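Local coordinates for protein cobalamin biosynthesis precorrin-6Y methylase (CbiE) (Archaeoglobus fulgidus, PDB 2BB3) that probably methylates a precorrin intermediate in adenosylcobalamin biosynthesis, using S-adenosyl-L-methionine as methyl donor, and binds the product S-adenosyl-L-homocysteine, at residues H162-A167 / I210-R215; R179-L184 / G197-I202; L184-M189 / L204-T209. All coordinates share one frame; numbering follows the deposited sequence.

Contact 1. Residues H162-A167 / I210-R215; sequences HLLILA and IIFVER. With SAH (S-adenosyl-L-homocysteine), chain C.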
loop_
_atom_site.group_PDB
_atom_site.type_symbol
_atom_site.label_atom_id
_atom_site.label_comp_id
_atom_site.label_asym_id
_atom_site.label_seq_id
_atom_site.Cartn_x
_atom_site.Cartn_y
_atom_site.Cartn_z
ATOM N N HIS A 162 7.807 -9.440 10.406
ATOM C CA HIS A 162 6.780 -10.452 10.265
ATOM C C HIS A 162 6.801 -10.638 8.752
ATOM O O HIS A 162 7.296 -9.780 8.030
ATOM C CB HIS A 162 5.380 -9.915 10.593
ATOM C CG HIS A 162 5.253 -9.308 11.948
ATOM N ND1 HIS A 162 5.589 -9.977 13.099
ATOM C CD2 HIS A 162 4.725 -8.117 12.343
ATOM C CE1 HIS A 162 5.272 -9.238 14.149
ATOM N NE2 HIS A 162 4.744 -8.106 13.709
ATOM N N LEU A 163 6.263 -11.742 8.270
ATOM C CA LEU A 163 6.182 -11.942 6.837
ATOM C C LEU A 163 4.718 -11.848 6.436
ATOM O O LEU A 163 3.832 -12.308 7.152
ATOM C CB LEU A 163 6.727 -13.316 6.430
ATOM C CG LEU A 163 8.238 -13.538 6.554
ATOM C CD1 LEU A 163 8.587 -14.900 5.950
ATOM C CD2 LEU A 163 9.002 -12.430 5.828
ATOM N N LEU A 164 4.477 -11.212 5.297
ATOM C CA LEU A 164 3.138 -11.109 4.740
ATOM C C LEU A 164 3.383 -11.717 3.355
ATOM O O LEU A 164 3.945 -11.075 2.469
ATOM C CB LEU A 164 2.686 -9.647 4.645
ATOM C CG LEU A 164 1.161 -9.471 4.697
ATOM C CD1 LEU A 164 0.637 -9.975 6.037
ATOM C CD2 LEU A 164 0.778 -8.016 4.504
ATOM N N ILE A 165 2.979 -12.970 3.183
ATOM C CA ILE A 165 3.212 -13.681 1.934
ATOM C C ILE A 165 1.997 -13.704 1.020
ATOM O O ILE A 165 0.919 -14.094 1.434
ATOM C CB ILE A 165 3.616 -15.151 2.227
ATOM C CG1 ILE A 165 4.800 -15.185 3.194
ATOM C CG2 ILE A 165 3.964 -15.875 0.931
ATOM C CD1 ILE A 165 5.009 -16.565 3.851
ATOM N N LEU A 166 2.169 -13.266 -0.216
ATOM C CA LEU A 166 1.064 -13.327 -1.161
ATOM C C LEU A 166 1.164 -14.732 -1.736
ATOM O O LEU A 166 2.080 -15.026 -2.504
ATOM C CB LEU A 166 1.209 -12.266 -2.255
ATOM C CG LEU A 166 1.247 -10.816 -1.749
ATOM C CD1 LEU A 166 0.677 -9.904 -2.786
ATOM C CD2 LEU A 166 0.434 -10.675 -0.495
ATOM N N ALA A 167 0.239 -15.607 -1.354
ATOM C CA ALA A 167 0.308 -16.973 -1.829
ATOM C C ALA A 167 -0.919 -17.443 -2.584
ATOM O O ALA A 167 -1.952 -16.779 -2.623
ATOM C CB ALA A 167 0.557 -17.911 -0.635
ATOM N N ILE A 210 -3.388 -14.683 1.754
ATOM C CA ILE A 210 -2.267 -13.930 2.268
ATOM C C ILE A 210 -1.903 -14.670 3.534
ATOM O O ILE A 210 -2.778 -15.024 4.322
ATOM C CB ILE A 210 -2.611 -12.440 2.485
ATOM C CG1 ILE A 210 -2.613 -11.724 1.116
ATOM C CG2 ILE A 210 -1.571 -11.796 3.406
ATOM C CD1 ILE A 210 -3.031 -10.286 1.161
ATOM N N ILE A 211 -0.615 -14.962 3.693
ATOM C CA ILE A 211 -0.141 -15.727 4.852
ATOM C C ILE A 211 0.639 -14.832 5.800
ATOM O O ILE A 211 1.710 -14.378 5.450
ATOM C CB ILE A 211 0.787 -16.874 4.400
ATOM C CG1 ILE A 211 0.013 -17.859 3.512
ATOM C CG2 ILE A 211 1.397 -17.566 5.619
ATOM C CD1 ILE A 211 0.861 -19.067 3.025
ATOM N N PHE A 212 0.103 -14.582 6.989
ATOM C CA PHE A 212 0.790 -13.737 7.960
ATOM C C PHE A 212 1.612 -14.591 8.923
ATOM O O PHE A 212 1.073 -15.467 9.590
ATOM C CB PHE A 212 -0.216 -12.891 8.759
ATOM C CG PHE A 212 0.422 -12.016 9.795
ATOM C CD1 PHE A 212 1.300 -10.998 9.420
ATOM C CD2 PHE A 212 0.159 -12.211 11.150
ATOM C CE1 PHE A 212 1.908 -10.193 10.376
ATOM C CE2 PHE A 212 0.767 -11.404 12.123
ATOM C CZ PHE A 212 1.640 -10.394 11.735
ATOM N N VAL A 213 2.919 -14.332 8.983
ATOM C CA VAL A 213 3.828 -15.055 9.873
ATOM C C VAL A 213 4.507 -14.040 10.811
ATOM O O VAL A 213 5.373 -13.271 10.376
ATOM C CB VAL A 213 4.932 -15.794 9.070
ATOM C CG1 VAL A 213 5.622 -16.811 9.961
ATOM C CG2 VAL A 213 4.341 -16.462 7.820
ATOM N N GLU A 214 4.125 -14.038 12.089
ATOM C CA GLU A 214 4.722 -13.112 13.059
ATOM C C GLU A 214 6.204 -13.376 13.210
ATOM O O GLU A 214 6.639 -14.523 13.177
ATOM C CB GLU A 214 4.066 -13.220 14.450
ATOM C CG GLU A 214 2.565 -12.984 14.489
ATOM C CD GLU A 214 2.078 -12.496 15.859
ATOM O OE1 GLU A 214 0.859 -12.606 16.148
ATOM O OE2 GLU A 214 2.920 -11.990 16.640
ATOM N N ARG A 215 6.979 -12.317 13.393
ATOM C CA ARG A 215 8.413 -12.483 13.536
ATOM C C ARG A 215 8.748 -13.296 14.778
ATOM O O ARG A 215 8.142 -13.132 15.827
ATOM C CB ARG A 215 9.131 -11.115 13.575
ATOM C CG ARG A 215 8.721 -10.167 14.686
ATOM C CD ARG A 215 9.628 -8.917 14.738
ATOM N NE ARG A 215 11.035 -9.246 14.969
ATOM C CZ ARG A 215 12.022 -8.356 15.072
ATOM N NH1 ARG A 215 13.269 -8.768 15.283
ATOM N NH2 ARG A 215 11.773 -7.058 14.968
HETATM N N SAH C . -1.841 -6.554 -7.392
HETATM C CA SAH C . -2.482 -7.304 -6.389
HETATM C CB SAH C . -1.785 -8.643 -6.153
HETATM C CG SAH C . -1.574 -9.682 -7.245
HETATM S SD SAH C . -0.463 -11.032 -6.953
HETATM C C SAH C . -2.617 -6.439 -5.189
HETATM O O SAH C . -3.333 -6.934 -4.414
HETATM O OXT SAH C . -2.019 -5.405 -5.073
HETATM C "C5'" SAH C . -1.869 -12.024 -6.540
HETATM C "C4'" SAH C . -1.928 -12.478 -5.093
HETATM O "O4'" SAH C . -2.420 -11.532 -4.227
HETATM C "C3'" SAH C . -2.651 -13.760 -4.816
HETATM O "O3'" SAH C . -1.926 -14.886 -5.082
HETATM C "C2'" SAH C . -2.945 -13.591 -3.370
HETATM O "O2'" SAH C . -1.947 -14.072 -2.578
HETATM C "C1'" SAH C . -3.043 -12.121 -3.179
HETATM N N9 SAH C . -4.420 -11.691 -3.213
HETATM C C8 SAH C . -4.964 -11.006 -4.172
HETATM N N7 SAH C . -6.190 -10.714 -3.910
HETATM C C5 SAH C . -6.461 -11.207 -2.764
HETATM C C6 SAH C . -7.593 -11.184 -2.020
HETATM N N6 SAH C . -8.684 -10.628 -2.404
HETATM N N1 SAH C . -7.574 -11.774 -0.843
HETATM C C2 SAH C . -6.466 -12.383 -0.410
HETATM N N3 SAH C . -5.379 -12.382 -1.147
HETATM C C4 SAH C . -5.366 -11.819 -2.311
#
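H162 ND1 receives the backbone N-H of R215 at 2.7 Å, a nearly straight bond (163°) lying in the imidazole plane. With chi1 -56° CG sits beside its backbone N, and the ring meets the loop after the strand, at E214 and R215. The edge of F212 comes at one imidazole face in a T-shaped stack, centroids 5.2 Å apart, with F212 CZ nearest. Without the imidazole, as with an alanine here, the R215 N-H would probably lose its acceptor and F212 CZ the face it abuts. L163 and I165 form antiparallel hydrogen-bonded pairs with V213 and I211. On their face of the sheet I165 CD1 touches V213 CG2; A167 CB points toward I211 and meets its CD1. The other face carries F212, L164, I210 and L166: L164 CD1 lies at the F212 ring edge, 3.6 Å from F212 CD1, and L166 CD2 runs alongside I210 CG1 at 3.6 Å. Helix 125-133 packs on this face. At the far end A167 O lies 2.7 Å from SAH O2', and I210 CG1 approaches SAH N3. These are adjacent antiparallel strands of the mixed C-terminal sheet of a tetrapyrrole methylase, ending at the S-adenosyl-L-homocysteine pocket.

Contact 2. Residues R179-L184 / G197-I202; sequences RRVVLL and GNADSI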
loop_
_atom_site.group_PDB
_atom_site.type_symbol
_atom_site.label_atom_id
_atom_site.label_comp_id
_atom_site.label_asym_id
_atom_site.label_seq_id
_atom_site.Cartn_x
_atom_site.Cartn_y
_atom_site.Cartn_z
ATOM N N ARG A 179 5.529 -23.150 12.515
ATOM C CA ARG A 179 5.194 -21.763 12.806
ATOM C C ARG A 179 3.715 -21.442 12.747
ATOM O O ARG A 179 2.990 -21.931 11.888
ATOM C CB ARG A 179 5.938 -20.853 11.833
ATOM C CG ARG A 179 7.442 -21.012 11.871
ATOM C CD ARG A 179 8.071 -19.956 11.000
ATOM N NE ARG A 179 9.519 -19.862 11.153
ATOM C CZ ARG A 179 10.394 -20.697 10.601
ATOM N NH1 ARG A 179 11.695 -20.514 10.798
ATOM N NH2 ARG A 179 9.976 -21.717 9.855
ATOM N N ARG A 180 3.264 -20.619 13.676
ATOM C CA ARG A 180 1.879 -20.212 13.681
ATOM C C ARG A 180 1.682 -19.300 12.474
ATOM O O ARG A 180 2.492 -18.420 12.218
ATOM C CB ARG A 180 1.546 -19.452 14.971
ATOM C CG ARG A 180 0.143 -18.843 14.963
ATOM C CD ARG A 180 -0.263 -18.231 16.304
ATOM N NE ARG A 180 -0.606 -19.253 17.296
ATOM C CZ ARG A 180 -1.169 -18.999 18.473
ATOM N NH1 ARG A 180 -1.458 -17.750 18.822
ATOM N NH2 ARG A 180 -1.449 -20.001 19.299
ATOM N N VAL A 181 0.624 -19.526 11.716
ATOM C CA VAL A 181 0.361 -18.681 10.576
ATOM C C VAL A 181 -1.095 -18.255 10.600
ATOM O O VAL A 181 -1.933 -18.927 11.205
ATOM C CB VAL A 181 0.664 -19.408 9.229
ATOM C CG1 VAL A 181 2.130 -19.827 9.180
ATOM C CG2 VAL A 181 -0.241 -20.610 9.052
ATOM N N VAL A 182 -1.375 -17.107 9.986
ATOM C CA VAL A 182 -2.730 -16.603 9.882
ATOM C C VAL A 182 -2.967 -16.530 8.373
ATOM O O VAL A 182 -2.169 -15.950 7.639
ATOM C CB VAL A 182 -2.890 -15.192 10.514
ATOM C CG1 VAL A 182 -4.307 -14.680 10.303
ATOM C CG2 VAL A 182 -2.573 -15.238 12.007
ATOM N N LEU A 183 -4.060 -17.142 7.921
ATOM C CA LEU A 183 -4.420 -17.181 6.512
ATOM C C LEU A 183 -5.570 -16.216 6.272
ATOM O O LEU A 183 -6.630 -16.357 6.884
ATOM C CB LEU A 183 -4.869 -18.599 6.119
ATOM C CG LEU A 183 -3.899 -19.754 6.394
ATOM C CD1 LEU A 183 -4.482 -21.097 5.941
ATOM C CD2 LEU A 183 -2.600 -19.501 5.680
ATOM N N LEU A 184 -5.359 -15.231 5.398
ATOM C CA LEU A 184 -6.428 -14.296 5.069
ATOM C C LEU A 184 -6.812 -14.651 3.631
ATOM O O LEU A 184 -6.085 -14.380 2.687
ATOM C CB LEU A 184 -5.965 -12.839 5.237
ATOM C CG LEU A 184 -5.490 -12.616 6.682
ATOM C CD1 LEU A 184 -3.972 -12.678 6.722
ATOM C CD2 LEU A 184 -5.987 -11.293 7.237
ATOM N N GLY A 197 -3.586 -21.223 12.641
ATOM C CA GLY A 197 -3.071 -22.563 12.835
ATOM C C GLY A 197 -1.589 -22.656 12.596
ATOM O O GLY A 197 -0.904 -21.644 12.452
ATOM N N ASN A 198 -1.092 -23.886 12.556
ATOM C CA ASN A 198 0.326 -24.131 12.342
ATOM C C ASN A 198 0.589 -24.621 10.926
ATOM O O ASN A 198 -0.128 -25.475 10.405
ATOM C CB ASN A 198 0.834 -25.131 13.384
ATOM C CG ASN A 198 1.018 -24.495 14.753
ATOM O OD1 ASN A 198 2.038 -24.696 15.409
ATOM N ND2 ASN A 198 0.033 -23.723 15.188
ATOM N N ALA A 199 1.619 -24.068 10.301
ATOM C CA ALA A 199 1.948 -24.416 8.929
ATOM C C ALA A 199 1.917 -25.915 8.650
ATOM O O ALA A 199 1.540 -26.337 7.555
ATOM C CB ALA A 199 3.311 -23.843 8.566
ATOM N N ASP A 200 2.300 -26.718 9.638
ATOM C CA ASP A 200 2.329 -28.172 9.468
ATOM C C ASP A 200 0.973 -28.869 9.556
ATOM O O ASP A 200 0.823 -29.992 9.073
ATOM C CB ASP A 200 3.276 -28.806 10.493
ATOM C CG ASP A 200 2.958 -28.391 11.912
ATOM O OD1 ASP A 200 1.763 -28.241 12.237
ATOM O OD2 ASP A 200 3.902 -28.226 12.710
ATOM N N SER A 201 -0.015 -28.216 10.158
ATOM C CA SER A 201 -1.321 -28.844 10.300
ATOM C C SER A 201 -2.519 -28.059 9.762
ATOM O O SER A 201 -3.657 -28.307 10.162
ATOM C CB SER A 201 -1.563 -29.200 11.765
ATOM O OG SER A 201 -1.612 -28.039 12.572
ATOM N N ILE A 202 -2.276 -27.112 8.864
ATOM C CA ILE A 202 -3.370 -26.349 8.270
ATOM C C ILE A 202 -3.240 -26.509 6.760
ATOM O O ILE A 202 -2.136 -26.558 6.242
ATOM C CB ILE A 202 -3.307 -24.848 8.674
ATOM C CG1 ILE A 202 -4.653 -24.175 8.395
ATOM C CG2 ILE A 202 -2.185 -24.140 7.930
ATOM C CD1 ILE A 202 -4.820 -22.827 9.073
#
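Two antiparallel pairs join the strands, V181 with G197 hydrogen-bonded and R180 with N198 non-hydrogen-bonded, and the ladder runs one bond further, where A199 N donates to R179 O at 3.0 Å. V181 N meets G197 O at 2.7 Å, nearly along the C=O axis, whereas the return bond from G197 N to V181 O is longer, 3.2 Å, and more bent at 148°. The chain then turns back, S201 N bonding to N198 O, and this brings I202 back against V181 and L183. L183 and I202 reach toward each other tip to tip, L183 CD1 meeting I202 CD1 at 3.6 Å. I202 has CG1 anti to the backbone N (chi1 -163°), which carries CD1 out to L183, while its CG2 branch faces V181 CG2 at 4.2 Å. Strands 180-185 and 193-198 form a beta hairpin, the second of them an outermost strand of the mixed sheet within this chain. V181 CG2 also lies over G197 O, 3.6 Å away, and CG1 of the same valine looks to A199 CB. G197 has no side chain to crowd I202 CD1. R180 is exposed on the face it shares with N198, its CG passing 3.9 Å from G197 O. R179 NE forms a salt bridge with E216, and R179 NH2 a hydrogen bond to L176 O.

Contact 3. Residues L184-M189 / L204-T209; sequences LENLCM and LESDYT. With SAH (S-adenosyl-L-homocysteine), chain C.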
loop_
_atom_site.group_PDB
_atom_site.type_symbol
_atom_site.label_atom_id
_atom_site.label_comp_id
_atom_site.label_asym_id
_atom_site.label_seq_id
_atom_site.Cartn_x
_atom_site.Cartn_y
_atom_site.Cartn_z
ATOM N N LEU A 184 -5.359 -15.231 5.398
ATOM C CA LEU A 184 -6.428 -14.296 5.069
ATOM C C LEU A 184 -6.812 -14.651 3.631
ATOM O O LEU A 184 -6.085 -14.380 2.687
ATOM C CB LEU A 184 -5.965 -12.839 5.237
ATOM C CG LEU A 184 -5.490 -12.616 6.682
ATOM C CD1 LEU A 184 -3.972 -12.678 6.722
ATOM C CD2 LEU A 184 -5.987 -11.293 7.237
ATOM N N GLU A 185 -7.962 -15.304 3.501
ATOM C CA GLU A 185 -8.459 -15.792 2.231
ATOM C C GLU A 185 -9.593 -15.006 1.627
ATOM O O GLU A 185 -10.561 -14.636 2.309
ATOM C CB GLU A 185 -8.925 -17.245 2.400
ATOM C CG GLU A 185 -7.873 -18.135 3.012
ATOM C CD GLU A 185 -8.396 -19.519 3.351
ATOM O OE1 GLU A 185 -9.386 -19.616 4.113
ATOM O OE2 GLU A 185 -7.818 -20.512 2.857
ATOM N N ASN A 186 -9.467 -14.759 0.331
ATOM C CA ASN A 186 -10.504 -14.072 -0.422
ATOM C C ASN A 186 -10.989 -12.789 0.248
ATOM O O ASN A 186 -12.194 -12.571 0.379
ATOM C CB ASN A 186 -11.670 -15.046 -0.614
ATOM C CG ASN A 186 -11.193 -16.456 -0.931
ATOM O OD1 ASN A 186 -10.314 -16.652 -1.777
ATOM N ND2 ASN A 186 -11.770 -17.444 -0.256
ATOM N N LEU A 187 -10.058 -11.939 0.671
ATOM C CA LEU A 187 -10.428 -10.691 1.314
ATOM C C LEU A 187 -11.406 -9.923 0.433
ATOM O O LEU A 187 -11.189 -9.755 -0.772
ATOM C CB LEU A 187 -9.182 -9.848 1.594
ATOM C CG LEU A 187 -8.263 -10.495 2.629
ATOM C CD1 LEU A 187 -6.992 -9.669 2.826
ATOM C CD2 LEU A 187 -9.007 -10.628 3.965
ATOM N N CYS A 188 -12.507 -9.495 1.045
ATOM C CA CYS A 188 -13.528 -8.737 0.338
ATOM C C CYS A 188 -14.259 -9.486 -0.763
ATOM O O CYS A 188 -14.855 -8.868 -1.630
ATOM C CB CYS A 188 -12.906 -7.483 -0.249
ATOM S SG CYS A 188 -12.819 -6.117 0.923
HETATM N N MSE A 189 -14.203 -10.809 -0.741
HETATM C CA MSE A 189 -14.905 -11.605 -1.739
HETATM C C MSE A 189 -15.948 -12.454 -1.011
HETATM O O MSE A 189 -15.895 -12.599 0.218
HETATM C CB MSE A 189 -13.930 -12.504 -2.497
HETATM C CG MSE A 189 -12.824 -11.750 -3.232
HETATM SE SE MSE A 189 -11.466 -12.939 -3.950
HETATM C CE MSE A 189 -10.209 -11.634 -4.493
ATOM N N LEU A 204 -4.093 -25.229 2.772
ATOM C CA LEU A 204 -4.443 -24.082 1.959
ATOM C C LEU A 204 -5.533 -24.546 1.020
ATOM O O LEU A 204 -5.607 -25.728 0.703
ATOM C CB LEU A 204 -3.242 -23.600 1.149
ATOM C CG LEU A 204 -2.063 -23.111 1.987
ATOM C CD1 LEU A 204 -1.011 -22.513 1.064
ATOM C CD2 LEU A 204 -2.546 -22.103 3.016
ATOM N N GLU A 205 -6.385 -23.628 0.582
ATOM C CA GLU A 205 -7.445 -24.002 -0.334
ATOM C C GLU A 205 -7.802 -22.912 -1.325
ATOM O O GLU A 205 -8.496 -23.172 -2.300
ATOM C CB GLU A 205 -8.700 -24.457 0.436
ATOM C CG GLU A 205 -9.142 -23.559 1.570
ATOM C CD GLU A 205 -10.223 -24.211 2.453
ATOM O OE1 GLU A 205 -9.979 -25.324 2.993
ATOM O OE2 GLU A 205 -11.318 -23.616 2.608
ATOM N N SER A 206 -7.326 -21.696 -1.100
ATOM C CA SER A 206 -7.644 -20.608 -2.016
ATOM C C SER A 206 -6.412 -20.024 -2.691
ATOM O O SER A 206 -5.337 -19.929 -2.079
ATOM C CB SER A 206 -8.354 -19.488 -1.269
ATOM O OG SER A 206 -8.642 -18.427 -2.151
ATOM N N ASP A 207 -6.556 -19.632 -3.953
ATOM C CA ASP A 207 -5.436 -19.017 -4.656
ATOM C C ASP A 207 -5.278 -17.544 -4.281
ATOM O O ASP A 207 -4.335 -16.887 -4.706
ATOM C CB ASP A 207 -5.593 -19.164 -6.162
ATOM C CG ASP A 207 -5.312 -20.582 -6.625
ATOM O OD1 ASP A 207 -4.447 -21.244 -5.992
ATOM O OD2 ASP A 207 -5.946 -21.026 -7.607
ATOM N N TYR A 208 -6.213 -17.038 -3.486
ATOM C CA TYR A 208 -6.144 -15.662 -3.010
ATOM C C TYR A 208 -5.906 -15.750 -1.512
ATOM O O TYR A 208 -6.804 -15.478 -0.709
ATOM C CB TYR A 208 -7.453 -14.929 -3.296
ATOM C CG TYR A 208 -7.754 -14.889 -4.769
ATOM C CD1 TYR A 208 -8.647 -15.796 -5.340
ATOM C CD2 TYR A 208 -7.070 -14.013 -5.613
ATOM C CE1 TYR A 208 -8.840 -15.843 -6.721
ATOM C CE2 TYR A 208 -7.254 -14.051 -6.999
ATOM C CZ TYR A 208 -8.135 -14.971 -7.539
ATOM O OH TYR A 208 -8.287 -15.066 -8.897
ATOM N N THR A 209 -4.692 -16.145 -1.146
ATOM C CA THR A 209 -4.349 -16.318 0.261
ATOM C C THR A 209 -3.176 -15.481 0.722
ATOM O O THR A 209 -2.087 -15.535 0.146
ATOM C CB THR A 209 -4.008 -17.807 0.558
ATOM O OG1 THR A 209 -5.137 -18.620 0.212
ATOM C CG2 THR A 209 -3.710 -18.016 2.030
HETATM N N SAH C . -1.841 -6.554 -7.392
HETATM C CA SAH C . -2.482 -7.304 -6.389
HETATM C CB SAH C . -1.785 -8.643 -6.153
HETATM C CG SAH C . -1.574 -9.682 -7.245
HETATM S SD SAH C . -0.463 -11.032 -6.953
HETATM C C SAH C . -2.617 -6.439 -5.189
HETATM O O SAH C . -3.333 -6.934 -4.414
HETATM O OXT SAH C . -2.019 -5.405 -5.073
HETATM C "C5'" SAH C . -1.869 -12.024 -6.540
HETATM C "C4'" SAH C . -1.928 -12.478 -5.093
HETATM O "O4'" SAH C . -2.420 -11.532 -4.227
HETATM C "C3'" SAH C . -2.651 -13.760 -4.816
HETATM O "O3'" SAH C . -1.926 -14.886 -5.082
HETATM C "C2'" SAH C . -2.945 -13.591 -3.370
HETATM O "O2'" SAH C . -1.947 -14.072 -2.578
HETATM C "C1'" SAH C . -3.043 -12.121 -3.179
HETATM N N9 SAH C . -4.420 -11.691 -3.213
HETATM C C8 SAH C . -4.964 -11.006 -4.172
HETATM N N7 SAH C . -6.190 -10.714 -3.910
HETATM C C5 SAH C . -6.461 -11.207 -2.764
HETATM C C6 SAH C . -7.593 -11.184 -2.020
HETATM N N6 SAH C . -8.684 -10.628 -2.404
HETATM N N1 SAH C . -7.574 -11.774 -0.843
HETATM C C2 SAH C . -6.466 -12.383 -0.410
HETATM N N3 SAH C . -5.379 -12.382 -1.147
HETATM C C4 SAH C . -5.366 -11.819 -2.311
#
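The selenomethionine M189 sets its SE obliquely above the Y208 ring, 4.6 Å from the centroid, a Met-aromatic contact in its selenium form. Its methyl CE also lies over that ring, though its exact place is doubtful because it stands too close to SAH N6 in the model. The M189 chain is extended beyond CG, which lets it reach the tyrosine from the turn N186-M189, a type II beta turn closed by M189 N bonding to N186 O; C188 in this turn is tethered by a disulfide to C32. R55 makes a cation-pi contact with Y208. Near the plane of that ring, at its edge, lies N186 OD1, which accepts from S206 OG; at 2.5 Å the bond is shorter than normal and its exact geometry doubtful. With chi1 179° S206 OG is carried out to the asparagine, and it also takes the Y208 N-H at 3.1 Å, an ST turn. N186 ND2 is engaged by G191 O. The backbones join through N186 N and Y208 O, 2.9 Å apart, beside the E185-T209 non-hydrogen-bonded pair. T209 OG1 gives a hydrogen bond back to S206 O, its donor 45° out of the carbonyl plane, and lies alongside E185 CG. E185 OE2 and E205 OE2 come within 4.7 Å of one another; the repulsion expected between them is probably relieved by arginines, since R193 forms salt bridges with both glutamates and R195 with E185. L187 N donates to SAH N1 at 2.9 Å, while the backbone carbonyls of D207 and T209 lie near the ribose hydroxyls O3' and O2'. The turn and the loop form part of the adenosine end of the S-adenosyl-L-homocysteine site.

Contacts 1 and 2 lie in the mixed sheet: contact 1 joins strands 162-167 and 209-213, and contact 2 pairs 180-185 with 193-198. Contact 3 lies where strand 180-185 runs into a turn, and links it to the loop entering 209-213. Strands 209-213 and 180-185 are neighbours, so I210 O meets L184 N and F212 N meets V182 O between contacts 1 and 2. Contact 1 is buried and mostly aliphatic; contact 2 is partly buried, with V181, L183, A199 and I202 buried and R180 exposed. Contact 3, also partly buried, is the most polar and shares S-adenosyl-L-homocysteine with contact 1. L183 bridges contacts 2 and 3 by packing on L204 and T209.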